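Local coordinates for hypothetical protein Lmaj011689 (Leishmania major, PDB 1YQF), which is of unknown function but, as a homologue of human p32 in the MAM33 family, probably belongs to the trimeric, acidic mitochondrial matrix proteins, at residues 33-36 with 37-41; 111-115 with 116-120; 178-181 with 182-186; 186-189 with 190-193; 192-195 with 196-200. One frame throughout, in Å; residues are numbered along the deposited sequence.

Contact 1 (33-36 with 37-41)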
loop_
_atom_site.group_PDB
_atom_site.type_symbol
_atom_site.label_atom_id
_atom_site.label_comp_id
_atom_site.label_asym_id
_atom_site.label_seq_id
_atom_site.Cartn_x
_atom_site.Cartn_y
_atom_site.Cartn_z
ATOM N N ARG A 33 11.236 35.269 -2.179
ATOM C CA ARG A 33 12.354 35.484 -1.265
ATOM C C ARG A 33 13.101 34.180 -1.004
ATOM O O ARG A 33 14.322 34.180 -0.886
ATOM C CB ARG A 33 11.870 36.083 0.063
ATOM C CG ARG A 33 11.722 37.606 0.047
ATOM C CD ARG A 33 11.692 38.231 1.436
ATOM N NE ARG A 33 10.519 37.808 2.200
ATOM C CZ ARG A 33 9.281 38.280 2.025
ATOM N NH1 ARG A 33 9.020 39.209 1.104
ATOM N NH2 ARG A 33 8.290 37.821 2.781
ATOM N N GLU A 34 12.368 33.073 -0.920
ATOM C CA GLU A 34 12.985 31.765 -0.710
ATOM C C GLU A 34 13.753 31.315 -1.952
ATOM O O GLU A 34 14.829 30.747 -1.838
ATOM C CB GLU A 34 11.935 30.716 -0.327
ATOM C CG GLU A 34 11.306 30.929 1.044
ATOM C CD GLU A 34 12.324 30.996 2.165
ATOM O OE1 GLU A 34 13.036 29.992 2.381
ATOM O OE2 GLU A 34 12.412 32.056 2.826
ATOM N N LEU A 35 13.198 31.582 -3.131
ATOM C CA LEU A 35 13.854 31.229 -4.391
ATOM C C LEU A 35 15.146 32.007 -4.549
ATOM O O LEU A 35 16.164 31.446 -4.937
ATOM C CB LEU A 35 12.951 31.517 -5.596
ATOM C CG LEU A 35 12.392 30.292 -6.315
ATOM C CD1 LEU A 35 11.330 30.729 -7.300
ATOM C CD2 LEU A 35 13.486 29.505 -7.019
ATOM N N GLU A 36 15.089 33.302 -4.256
ATOM C CA GLU A 36 16.271 34.160 -4.290
ATOM C C GLU A 36 17.319 33.641 -3.310
ATOM O O GLU A 36 18.495 33.525 -3.649
ATOM C CB GLU A 36 15.901 35.601 -3.936
ATOM C CG GLU A 36 15.238 36.347 -5.081
ATOM C CD GLU A 36 14.378 37.506 -4.618
ATOM O OE1 GLU A 36 14.550 37.962 -3.464
ATOM O OE2 GLU A 36 13.533 37.964 -5.418
ATOM N N GLU A 37 16.861 33.316 -2.103
ATOM C CA GLU A 37 17.696 32.733 -1.053
ATOM C C GLU A 37 18.419 31.487 -1.573
ATOM O O GLU A 37 19.649 31.428 -1.556
ATOM C CB GLU A 37 16.824 32.389 0.169
ATOM C CG GLU A 37 17.559 32.189 1.487
ATOM C CD GLU A 37 16.640 32.375 2.686
ATOM O OE1 GLU A 37 16.185 33.518 2.911
ATOM O OE2 GLU A 37 16.361 31.382 3.399
ATOM N N GLU A 38 17.643 30.518 -2.062
ATOM C CA GLU A 38 18.167 29.245 -2.569
ATOM C C GLU A 38 19.111 29.416 -3.755
ATOM O O GLU A 38 20.156 28.767 -3.830
ATOM C CB GLU A 38 17.014 28.333 -3.005
ATOM C CG GLU A 38 16.138 27.810 -1.877
ATOM C CD GLU A 38 16.921 27.068 -0.814
ATOM O OE1 GLU A 38 17.825 26.297 -1.183
ATOM O OE2 GLU A 38 16.635 27.257 0.386
ATOM N N MET A 39 18.715 30.286 -4.679
ATOM C CA MET A 39 19.444 30.520 -5.926
ATOM C C MET A 39 20.808 31.179 -5.704
ATOM O O MET A 39 21.700 31.055 -6.541
ATOM C CB MET A 39 18.593 31.388 -6.868
ATOM C CG MET A 39 18.901 31.226 -8.346
ATOM S SD MET A 39 18.364 29.634 -9.011
ATOM C CE MET A 39 16.614 29.927 -9.305
ATOM N N GLY A 40 20.961 31.872 -4.577
ATOM C CA GLY A 40 22.187 32.580 -4.249
ATOM C C GLY A 40 23.087 31.870 -3.254
ATOM O O GLY A 40 24.111 32.421 -2.853
ATOM N N ARG A 41 22.715 30.657 -2.851
ATOM C CA ARG A 41 23.551 29.860 -1.956
ATOM C C ARG A 41 24.811 29.399 -2.686
ATOM O O ARG A 41 24.791 29.180 -3.898
ATOM C CB ARG A 41 22.795 28.632 -1.445
ATOM C CG ARG A 41 21.730 28.908 -0.399
ATOM C CD ARG A 41 20.933 27.662 -0.016
ATOM N NE ARG A 41 21.801 26.599 0.498
ATOM C CZ ARG A 41 21.454 25.319 0.639
ATOM N NH1 ARG A 41 20.237 24.899 0.312
ATOM N NH2 ARG A 41 22.337 24.448 1.116
HETATM O O HOH W 1 14.240 27.859 1.271
#
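From R33 to M39 the backbone makes the last turns of helix 23-39, and G40 and R41 lead out of it: E37, E38 and M39 give their N-H to the carbonyls of R33, E34 and L35, the bond from E38 N to E34 O measuring 2.8 Å, and the last of the series, G40 N to E36 O at 3.1 Å, is weak. E34 and E38, one turn apart, are both bent at chi2 (-56° in each), which brings their carboxylates to a single water; it donates to E34 OE1 at 2.7 Å and to E38 OE2 at 2.6 Å. E37 runs beside E34 with its carboxylate plane turned 76° from that of its neighbour, and E34 OE1 stands 3.7 Å from E37 OE2. With D155 of the second subunit also close to E34, this crowding of acids would probably favour protonation of one of them. E38 is better compensated: R41 NH1 meets the syn lone pair of E38 OE1 at 3.2 Å, the oxygen lying in the guanidinium plane, and Q188 NE2 donates to the same oxygen. Along another flank L35 CD2 touches M39 CE at 3.9 Å, while R33 reaches D157 of the second subunit in a salt bridge. The arrangement is that of a helix C-terminus with i to i+3 and i to i+4 side-chain pairing, here in the N-terminal helix that packs against helix 173-202 in the p32-like fold.

Contact 2 (111-115 with 116-120)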
loop_
_atom_site.group_PDB
_atom_site.type_symbol
_atom_site.label_atom_id
_atom_site.label_comp_id
_atom_site.label_asym_id
_atom_site.label_seq_id
_atom_site.Cartn_x
_atom_site.Cartn_y
_atom_site.Cartn_z
ATOM N N SER A 111 18.705 -1.651 1.598
ATOM C CA SER A 111 18.613 -0.319 2.174
ATOM C C SER A 111 20.021 0.182 2.472
ATOM O O SER A 111 20.926 -0.608 2.758
ATOM C CB SER A 111 17.753 -0.334 3.438
ATOM O OG SER A 111 18.133 -1.381 4.308
ATOM N N ILE A 112 20.199 1.495 2.384
ATOM C CA ILE A 112 21.484 2.128 2.643
ATOM C C ILE A 112 21.377 2.833 3.987
ATOM O O ILE A 112 20.597 3.773 4.145
ATOM C CB ILE A 112 21.843 3.132 1.528
ATOM C CG1 ILE A 112 21.791 2.452 0.156
ATOM C CG2 ILE A 112 23.236 3.726 1.771
ATOM C CD1 ILE A 112 21.842 3.418 -1.009
ATOM N N GLU A 113 22.151 2.354 4.954
ATOM C CA GLU A 113 22.136 2.894 6.308
ATOM C C GLU A 113 23.555 2.951 6.863
ATOM O O GLU A 113 24.226 1.924 6.965
ATOM C CB GLU A 113 21.223 2.063 7.223
ATOM C CG GLU A 113 21.197 0.566 6.949
ATOM C CD GLU A 113 19.930 -0.099 7.461
ATOM O OE1 GLU A 113 18.851 0.131 6.869
ATOM O OE2 GLU A 113 20.012 -0.854 8.455
ATOM N N GLU A 114 23.998 4.162 7.206
ATOM C CA GLU A 114 25.344 4.412 7.725
ATOM C C GLU A 114 26.425 4.050 6.703
ATOM O O GLU A 114 27.491 3.532 7.057
ATOM C CB GLU A 114 25.573 3.667 9.051
ATOM C CG GLU A 114 24.457 3.837 10.078
ATOM C CD GLU A 114 24.312 5.267 10.570
ATOM O OE1 GLU A 114 23.903 6.140 9.771
ATOM O OE2 GLU A 114 24.602 5.522 11.762
ATOM N N GLY A 115 26.137 4.330 5.431
ATOM C CA GLY A 115 27.042 4.008 4.340
ATOM C C GLY A 115 27.250 2.516 4.149
ATOM O O GLY A 115 28.223 2.099 3.522
ATOM N N GLU A 116 26.327 1.717 4.683
ATOM C CA GLU A 116 26.423 0.260 4.657
ATOM C C GLU A 116 25.226 -0.303 3.901
ATOM O O GLU A 116 24.099 0.154 4.077
ATOM C CB GLU A 116 26.449 -0.299 6.085
ATOM C CG GLU A 116 26.855 -1.761 6.191
ATOM C CD GLU A 116 26.768 -2.292 7.613
ATOM O OE1 GLU A 116 25.638 -2.506 8.103
ATOM O OE2 GLU A 116 27.829 -2.498 8.245
ATOM N N LEU A 117 25.479 -1.298 3.058
ATOM C CA LEU A 117 24.417 -1.949 2.305
ATOM C C LEU A 117 23.837 -3.083 3.135
ATOM O O LEU A 117 24.572 -3.938 3.623
ATOM C CB LEU A 117 24.952 -2.484 0.974
ATOM C CG LEU A 117 24.490 -1.761 -0.291
ATOM C CD1 LEU A 117 24.740 -0.254 -0.220
ATOM C CD2 LEU A 117 25.200 -2.355 -1.495
ATOM N N VAL A 118 22.516 -3.076 3.296
ATOM C CA VAL A 118 21.810 -4.131 4.011
ATOM C C VAL A 118 20.812 -4.794 3.067
ATOM O O VAL A 118 20.016 -4.129 2.414
ATOM C CB VAL A 118 21.084 -3.602 5.260
ATOM C CG1 VAL A 118 20.378 -4.738 5.994
ATOM C CG2 VAL A 118 22.074 -2.908 6.199
ATOM N N LEU A 119 20.878 -6.117 3.011
ATOM C CA LEU A 119 20.051 -6.922 2.127
ATOM C C LEU A 119 18.758 -7.302 2.828
ATOM O O LEU A 119 18.780 -7.873 3.916
ATOM C CB LEU A 119 20.829 -8.169 1.747
ATOM C CG LEU A 119 20.280 -9.120 0.698
ATOM C CD1 LEU A 119 19.992 -8.414 -0.626
ATOM C CD2 LEU A 119 21.305 -10.228 0.526
ATOM N N ASN A 120 17.629 -6.986 2.201
ATOM C CA ASN A 120 16.319 -7.216 2.807
ATOM C C ASN A 120 15.430 -8.237 2.095
ATOM O O ASN A 120 14.524 -8.787 2.711
ATOM C CB ASN A 120 15.577 -5.885 2.940
ATOM C CG ASN A 120 16.192 -4.983 3.995
ATOM O OD1 ASN A 120 16.503 -5.425 5.102
ATOM N ND2 ASN A 120 16.381 -3.718 3.650
#
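The tip of the beta hairpin formed by strands 105-113 and 116-125 is closed by a type I' turn from E113 to E116, a tight two-residue connection in which E114 and G115 both have positive phi. At the two ends of the turn, E113 N donates to E116 O at 3.1 Å, an almost straight bond; the return bond from E116 N approaches E113 O from above the carbonyl plane. One step on, I112 and L117 form a non-hydrogen-bonded pair, and S111 and V118 a hydrogen-bonded one, with S111 N to V118 O at 2.9 Å and V118 N to S111 O at 3.0 Å.

The two faces of this ladder differ in character. On one, I112 CG1 lies beside L117 CD1 at 4.0 Å, the side chains pointing the same way; I112 continues onto V179 and V180 of helix 173-202, so this face is turned to the long C-terminal helix. Among the residues of the other face are S111, E113, V118 and N120. There V118 CG2 sits 3.7 Å from E113 CG, and the two side chains cross at about a right angle, the methyl touching both CG and the carboxylate end (OE2) of E113. S111 OG, placed between its backbone N and carbonyl carbon (chi1 48°), joins the polar residues of both strands. Its hydroxyl donates to E113 OE1, arriving 58° out of the carboxylate plane, and as acceptor it takes the amide N-H of N120 from across the hairpin, with N120 ND2 3.0 Å from S111 OG.

Contact 3 (178-181 with 182-186)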
loop_
_atom_site.group_PDB
_atom_site.type_symbol
_atom_site.label_atom_id
_atom_site.label_comp_id
_atom_site.label_asym_id
_atom_site.label_seq_id
_atom_site.Cartn_x
_atom_site.Cartn_y
_atom_site.Cartn_z
ATOM N N PHE A 178 26.684 7.127 -3.748
ATOM C CA PHE A 178 26.217 7.857 -4.922
ATOM C C PHE A 178 24.727 8.149 -4.799
ATOM O O PHE A 178 24.312 9.296 -4.904
ATOM C CB PHE A 178 26.468 7.074 -6.210
ATOM C CG PHE A 178 25.765 7.652 -7.404
ATOM C CD1 PHE A 178 26.272 8.775 -8.040
ATOM C CD2 PHE A 178 24.584 7.091 -7.876
ATOM C CE1 PHE A 178 25.625 9.322 -9.140
ATOM C CE2 PHE A 178 23.928 7.637 -8.971
ATOM C CZ PHE A 178 24.448 8.753 -9.605
ATOM N N VAL A 179 23.934 7.101 -4.576
ATOM C CA VAL A 179 22.482 7.231 -4.469
ATOM C C VAL A 179 22.097 8.260 -3.408
ATOM O O VAL A 179 21.247 9.114 -3.656
ATOM C CB VAL A 179 21.804 5.878 -4.141
ATOM C CG1 VAL A 179 20.306 6.065 -3.858
ATOM C CG2 VAL A 179 21.999 4.891 -5.281
ATOM N N VAL A 180 22.718 8.168 -2.235
ATOM C CA VAL A 180 22.454 9.100 -1.140
ATOM C C VAL A 180 22.769 10.531 -1.575
ATOM O O VAL A 180 21.968 11.436 -1.368
ATOM C CB VAL A 180 23.287 8.759 0.125
ATOM C CG1 VAL A 180 23.077 9.801 1.222
ATOM C CG2 VAL A 180 22.922 7.389 0.661
ATOM N N LEU A 181 23.939 10.713 -2.177
ATOM C CA LEU A 181 24.402 12.025 -2.628
ATOM C C LEU A 181 23.556 12.573 -3.771
ATOM O O LEU A 181 23.315 13.776 -3.845
ATOM C CB LEU A 181 25.869 11.957 -3.074
ATOM C CG LEU A 181 26.947 11.884 -1.990
ATOM C CD1 LEU A 181 28.318 11.763 -2.640
ATOM C CD2 LEU A 181 26.903 13.089 -1.056
ATOM N N TYR A 182 23.118 11.688 -4.659
ATOM C CA TYR A 182 22.310 12.080 -5.807
ATOM C C TYR A 182 20.908 12.454 -5.351
ATOM O O TYR A 182 20.296 13.358 -5.905
ATOM C CB TYR A 182 22.242 10.952 -6.839
ATOM C CG TYR A 182 21.706 11.399 -8.176
ATOM C CD1 TYR A 182 22.557 11.885 -9.156
ATOM C CD2 TYR A 182 20.343 11.348 -8.457
ATOM C CE1 TYR A 182 22.071 12.303 -10.387
ATOM C CE2 TYR A 182 19.845 11.765 -9.687
ATOM C CZ TYR A 182 20.714 12.240 -10.646
ATOM O OH TYR A 182 20.232 12.653 -11.865
ATOM N N SER A 183 20.412 11.768 -4.325
ATOM C CA SER A 183 19.104 12.074 -3.758
ATOM C C SER A 183 19.084 13.462 -3.116
ATOM O O SER A 183 18.129 14.208 -3.306
ATOM C CB SER A 183 18.692 11.014 -2.737
ATOM O OG SER A 183 18.428 9.778 -3.382
ATOM N N PHE A 184 20.138 13.806 -2.370
ATOM C CA PHE A 184 20.244 15.128 -1.751
ATOM C C PHE A 184 20.258 16.203 -2.830
ATOM O O PHE A 184 19.575 17.214 -2.708
ATOM C CB PHE A 184 21.520 15.273 -0.899
ATOM C CG PHE A 184 21.514 14.477 0.390
ATOM C CD1 PHE A 184 20.357 14.326 1.154
ATOM C CD2 PHE A 184 22.693 13.895 0.852
ATOM C CE1 PHE A 184 20.378 13.594 2.345
ATOM C CE2 PHE A 184 22.717 13.166 2.040
ATOM C CZ PHE A 184 21.560 13.015 2.785
ATOM N N TRP A 185 21.038 15.972 -3.884
ATOM C CA TRP A 185 21.154 16.925 -4.982
ATOM C C TRP A 185 19.825 17.095 -5.702
ATOM O O TRP A 185 19.363 18.213 -5.881
ATOM C CB TRP A 185 22.228 16.491 -5.987
ATOM C CG TRP A 185 22.188 17.301 -7.251
ATOM C CD1 TRP A 185 22.706 18.546 -7.440
ATOM C CD2 TRP A 185 21.574 16.931 -8.490
ATOM N NE1 TRP A 185 22.459 18.976 -8.722
ATOM C CE2 TRP A 185 21.764 18.002 -9.389
ATOM C CE3 TRP A 185 20.875 15.799 -8.934
ATOM C CZ2 TRP A 185 21.292 17.975 -10.703
ATOM C CZ3 TRP A 185 20.404 15.773 -10.244
ATOM C CH2 TRP A 185 20.618 16.856 -11.112
ATOM N N ALA A 186 19.230 15.979 -6.114
ATOM C CA ALA A 186 17.958 15.981 -6.835
ATOM C C ALA A 186 16.825 16.570 -6.005
ATOM O O ALA A 186 15.928 17.211 -6.549
ATOM C CB ALA A 186 17.593 14.568 -7.290
#
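This is packing between successive turns of one alpha-helix, in the part of helix 173-202 that lies against the antiparallel sheet of the p32-like fold. Four regular i to i+4 bonds carry the backbone, among them Y182 N to F178 O at 2.7 Å and W185 N to L181 O at 3.2 Å, and the side chains divide between the side facing the strands and the outer side.

On the sheet side, F178 and Y182 run alongside each other, each with CG anti to its own backbone N (chi1 169° and -166°). Their rings meet obliquely, planes 34° apart; F178 CZ comes to 3.7 Å from Y182 CD1, and Y182 CB lies over one face of the F178 ring. V56 and Y80 of the sheet touch both residues, and F65 meets the Y182 ring edge-to-face, making this a largely aromatic layer between helix and strands. V179 and V180 press on I112 of the hairpin.

S183 is buried on the same helix. Its OG turns back to the preceding turn and donates to V179 O at 2.9 Å, a carbonyl that also accepts the N-H of S183; the two donors arrive from opposite faces of the carbonyl plane, so its O-H finds its acceptor within the helix. Farther round, F184 folds over the backbone: V180 O sits 3.3 Å above the plane of the F184 ring, toward its rim, and V180 CG1 touches F184 CE2 at 3.5 Å.

Contact 4 (186-189 with 190-193)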
loop_
_atom_site.group_PDB
_atom_site.type_symbol
_atom_site.label_atom_id
_atom_site.label_comp_id
_atom_site.label_asym_id
_atom_site.label_seq_id
_atom_site.Cartn_x
_atom_site.Cartn_y
_atom_site.Cartn_z
ATOM N N ALA A 186 19.230 15.979 -6.114
ATOM C CA ALA A 186 17.958 15.981 -6.835
ATOM C C ALA A 186 16.825 16.570 -6.005
ATOM O O ALA A 186 15.928 17.211 -6.549
ATOM C CB ALA A 186 17.593 14.568 -7.290
ATOM N N GLU A 187 16.875 16.362 -4.692
ATOM C CA GLU A 187 15.852 16.890 -3.792
ATOM C C GLU A 187 15.898 18.414 -3.768
ATOM O O GLU A 187 14.866 19.068 -3.707
ATOM C CB GLU A 187 16.036 16.335 -2.378
ATOM C CG GLU A 187 15.159 16.986 -1.313
ATOM C CD GLU A 187 13.673 16.827 -1.594
ATOM O OE1 GLU A 187 13.246 15.688 -1.904
ATOM O OE2 GLU A 187 12.933 17.835 -1.498
ATOM N N GLN A 188 17.106 18.969 -3.795
ATOM C CA GLN A 188 17.300 20.417 -3.851
ATOM C C GLN A 188 16.751 20.979 -5.163
ATOM O O GLN A 188 16.148 22.047 -5.172
ATOM C CB GLN A 188 18.789 20.762 -3.708
ATOM C CG GLN A 188 19.134 22.251 -3.829
ATOM C CD GLN A 188 18.558 23.096 -2.701
ATOM O OE1 GLN A 188 18.506 22.659 -1.551
ATOM N NE2 GLN A 188 18.134 24.313 -3.028
ATOM N N GLN A 189 16.954 20.254 -6.261
ATOM C CA GLN A 189 16.495 20.704 -7.574
ATOM C C GLN A 189 14.975 20.741 -7.634
ATOM O O GLN A 189 14.400 21.698 -8.136
ATOM C CB GLN A 189 17.032 19.809 -8.696
ATOM C CG GLN A 189 18.550 19.606 -8.704
ATOM C CD GLN A 189 19.332 20.907 -8.563
ATOM O OE1 GLN A 189 19.212 21.802 -9.404
ATOM N NE2 GLN A 189 20.133 21.013 -7.503
ATOM N N ASP A 190 14.329 19.703 -7.108
ATOM C CA ASP A 190 12.874 19.622 -7.114
ATOM C C ASP A 190 12.252 20.673 -6.204
ATOM O O ASP A 190 11.209 21.233 -6.529
ATOM C CB ASP A 190 12.402 18.224 -6.705
ATOM C CG ASP A 190 12.553 17.211 -7.820
ATOM O OD1 ASP A 190 12.318 17.571 -8.993
ATOM O OD2 ASP A 190 12.910 16.031 -7.618
ATOM N N TYR A 191 12.896 20.939 -5.070
ATOM C CA TYR A 191 12.421 21.960 -4.140
ATOM C C TYR A 191 12.419 23.317 -4.838
ATOM O O TYR A 191 11.459 24.072 -4.729
ATOM C CB TYR A 191 13.297 21.998 -2.879
ATOM C CG TYR A 191 12.978 23.129 -1.925
ATOM C CD1 TYR A 191 11.672 23.384 -1.530
ATOM C CD2 TYR A 191 13.984 23.954 -1.430
ATOM C CE1 TYR A 191 11.373 24.421 -0.659
ATOM C CE2 TYR A 191 13.698 24.997 -0.564
ATOM C CZ TYR A 191 12.387 25.226 -0.176
ATOM O OH TYR A 191 12.092 26.261 0.686
ATOM N N GLU A 192 13.487 23.610 -5.576
ATOM C CA GLU A 192 13.577 24.861 -6.327
ATOM C C GLU A 192 12.471 24.981 -7.377
ATOM O O GLU A 192 11.867 26.042 -7.514
ATOM C CB GLU A 192 14.954 25.009 -6.973
ATOM C CG GLU A 192 15.995 25.589 -6.026
ATOM C CD GLU A 192 17.411 25.471 -6.555
ATOM O OE1 GLU A 192 17.584 25.346 -7.787
ATOM O OE2 GLU A 192 18.351 25.508 -5.734
ATOM N N ALA A 193 12.199 23.897 -8.101
ATOM C CA ALA A 193 11.111 23.889 -9.082
ATOM C C ALA A 193 9.759 24.040 -8.382
ATOM O O ALA A 193 8.838 24.672 -8.905
ATOM C CB ALA A 193 11.144 22.607 -9.915
#
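Q188 and E192, one turn apart on helix 173-202, make an i to i+4 glutamine-glutamate pair where this helix faces helix 23-39 in the p32-like fold. Q188 leaves the backbone with CG anti to N (chi1 177°) and then bends at chi2 (66°), which swings its amide along the helix toward its C-terminal end. E192 instead extends beyond CG, and the two chains cross at a slant with amide and carboxylate planes 67° apart. The bond between them is nearly straight: Q188 NE2 donates to E192 OE2 at 3.0 Å; the oxygen lies in the amide plane, and the nitrogen reaches it on the anti side of the carboxylate, somewhat out of that plane. E38 is the amide's second acceptor, and E192 OE2 forms a salt bridge with K44; the amide thus ties two acids together.

E187, likewise bent at chi2, directs OE2 to the Y146 hydroxyl of the second subunit, a hydrogen bond that joins this surface to the assembly. Y191 carries its ring away from the preceding turn, though Q188 NE2 lies at the ring edge, near its plane. The backbone hydrogen bonding of the helix is regular, with D190 N bonded to A186 O at 3.0 Å.

Contact 5 (192-195 with 196-200)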
loop_
_atom_site.group_PDB
_atom_site.type_symbol
_atom_site.label_atom_id
_atom_site.label_comp_id
_atom_site.label_asym_id
_atom_site.label_seq_id
_atom_site.Cartn_x
_atom_site.Cartn_y
_atom_site.Cartn_z
ATOM N N GLU A 192 13.487 23.610 -5.576
ATOM C CA GLU A 192 13.577 24.861 -6.327
ATOM C C GLU A 192 12.471 24.981 -7.377
ATOM O O GLU A 192 11.867 26.042 -7.514
ATOM C CB GLU A 192 14.954 25.009 -6.973
ATOM C CG GLU A 192 15.995 25.589 -6.026
ATOM C CD GLU A 192 17.411 25.471 -6.555
ATOM O OE1 GLU A 192 17.584 25.346 -7.787
ATOM O OE2 GLU A 192 18.351 25.508 -5.734
ATOM N N ALA A 193 12.199 23.897 -8.101
ATOM C CA ALA A 193 11.111 23.889 -9.082
ATOM C C ALA A 193 9.759 24.040 -8.382
ATOM O O ALA A 193 8.838 24.672 -8.905
ATOM C CB ALA A 193 11.144 22.607 -9.915
ATOM N N TRP A 194 9.664 23.468 -7.186
ATOM C CA TRP A 194 8.467 23.535 -6.355
ATOM C C TRP A 194 8.188 24.973 -5.902
ATOM O O TRP A 194 7.038 25.404 -5.866
ATOM C CB TRP A 194 8.654 22.600 -5.155
ATOM C CG TRP A 194 7.503 22.470 -4.210
ATOM C CD1 TRP A 194 6.484 21.564 -4.280
ATOM C CD2 TRP A 194 7.285 23.223 -3.012
ATOM N NE1 TRP A 194 5.632 21.724 -3.213
ATOM C CE2 TRP A 194 6.101 22.737 -2.418
ATOM C CE3 TRP A 194 7.964 24.274 -2.381
ATOM C CZ2 TRP A 194 5.586 23.260 -1.233
ATOM C CZ3 TRP A 194 7.450 24.791 -1.198
ATOM C CH2 TRP A 194 6.270 24.285 -0.640
ATOM N N LEU A 195 9.241 25.714 -5.573
ATOM C CA LEU A 195 9.097 27.100 -5.135
ATOM C C LEU A 195 8.588 27.983 -6.270
ATOM O O LEU A 195 7.687 28.792 -6.076
ATOM C CB LEU A 195 10.431 27.644 -4.630
ATOM C CG LEU A 195 10.935 27.102 -3.295
ATOM C CD1 LEU A 195 12.360 27.564 -3.057
ATOM C CD2 LEU A 195 10.039 27.551 -2.157
ATOM N N THR A 196 9.178 27.812 -7.450
ATOM C CA THR A 196 8.762 28.522 -8.662
ATOM C C THR A 196 7.296 28.251 -8.994
ATOM O O THR A 196 6.559 29.166 -9.354
ATOM C CB THR A 196 9.639 28.088 -9.855
ATOM O OG1 THR A 196 11.021 28.343 -9.567
ATOM C CG2 THR A 196 9.357 28.933 -11.095
ATOM N N THR A 197 6.888 26.990 -8.869
ATOM C CA THR A 197 5.532 26.573 -9.209
ATOM C C THR A 197 4.503 27.123 -8.228
ATOM O O THR A 197 3.411 27.513 -8.631
ATOM C CB THR A 197 5.450 25.042 -9.251
ATOM O OG1 THR A 197 6.325 24.544 -10.273
ATOM C CG2 THR A 197 4.058 24.565 -9.675
ATOM N N MET A 198 4.847 27.144 -6.942
ATOM C CA MET A 198 3.959 27.709 -5.935
ATOM C C MET A 198 3.873 29.221 -6.111
ATOM O O MET A 198 2.826 29.820 -5.873
ATOM C CB MET A 198 4.446 27.391 -4.524
ATOM C CG MET A 198 3.567 28.011 -3.452
ATOM S SD MET A 198 4.089 27.603 -1.813
ATOM C CE MET A 198 3.201 26.078 -1.567
ATOM N N ASN A 199 4.985 29.826 -6.514
ATOM C CA ASN A 199 5.044 31.260 -6.766
ATOM C C ASN A 199 4.118 31.631 -7.919
ATOM O O ASN A 199 3.384 32.614 -7.842
ATOM C CB ASN A 199 6.480 31.687 -7.081
ATOM C CG ASN A 199 6.590 33.161 -7.414
ATOM O OD1 ASN A 199 6.612 33.542 -8.586
ATOM N ND2 ASN A 199 6.652 33.999 -6.384
ATOM N N LYS A 200 4.157 30.825 -8.978
ATOM C CA LYS A 200 3.248 30.956 -10.116
ATOM C C LYS A 200 1.806 30.897 -9.635
ATOM O O LYS A 200 0.955 31.675 -10.066
ATOM C CB LYS A 200 3.501 29.816 -11.106
ATOM C CG LYS A 200 2.553 29.754 -12.299
ATOM C CD LYS A 200 2.958 28.615 -13.226
ATOM C CE LYS A 200 2.011 28.466 -14.404
ATOM N NZ LYS A 200 2.300 27.231 -15.188
#
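A Met-aromatic contact between W194 and M198 marks the side of this helical turn that faces the second subunit. The two side chains lie alongside each other and point the same way, both with CG anti to the backbone N. M198 stays extended through chi2 and turns only at chi3 (-88°), which brings its methyl to the indole: CE is 3.7 Å from both W194 CZ2 and W194 CH2. The sulfur follows, with M198 SD 4.7 Å from the centroid of the six-membered ring and 32° off its normal, an oblique approach. F124 of the second subunit meets the W194 ring edge-to-face and also packs on M198, while W194 NE1 donates to the carbonyl of I122 of that subunit, so the indole is held at its N-H as well as its ring.

These residues lie in the C-terminal part of helix 173-202, which in the p32-like fold pairs with helix 23-39 and reaches a neighbouring subunit of the trimer. Two threonines in succession bend back on the helix that carries them. T197 OG1, beside its backbone N at chi1 -62°, donates to A193 O at 2.9 Å, and T197 N reaches the same oxygen at 3.0 Å from the opposite face of the carbonyl plane. T196 repeats the pattern on E192 O, where OG1 and N each lie at 3.2 Å. On the flank turned to helix 23-39, L195 and T196 touch L35, and N199 ND2 donates to T31 OG1.

Along the chain the order is contact 1, contact 2, then contacts 3, 4 and 5 in a run down helix 173-202. Contacts 3 and 4 share A186, and contacts 4 and 5 share E192 and A193, their centres about 11 and 10 Å apart. Contact 1, on helix 23-39, lies about 12 Å from both contact 4 and contact 5, centre to centre, and touches each, so the N- and C-terminal helices are paired. At the other end, contact 3 meets the hairpin of contact 2, their centres about 15 Å apart. One long helix therefore links the sheet to the helical pair, where contacts 1, 4 and 5 all touch the second subunit.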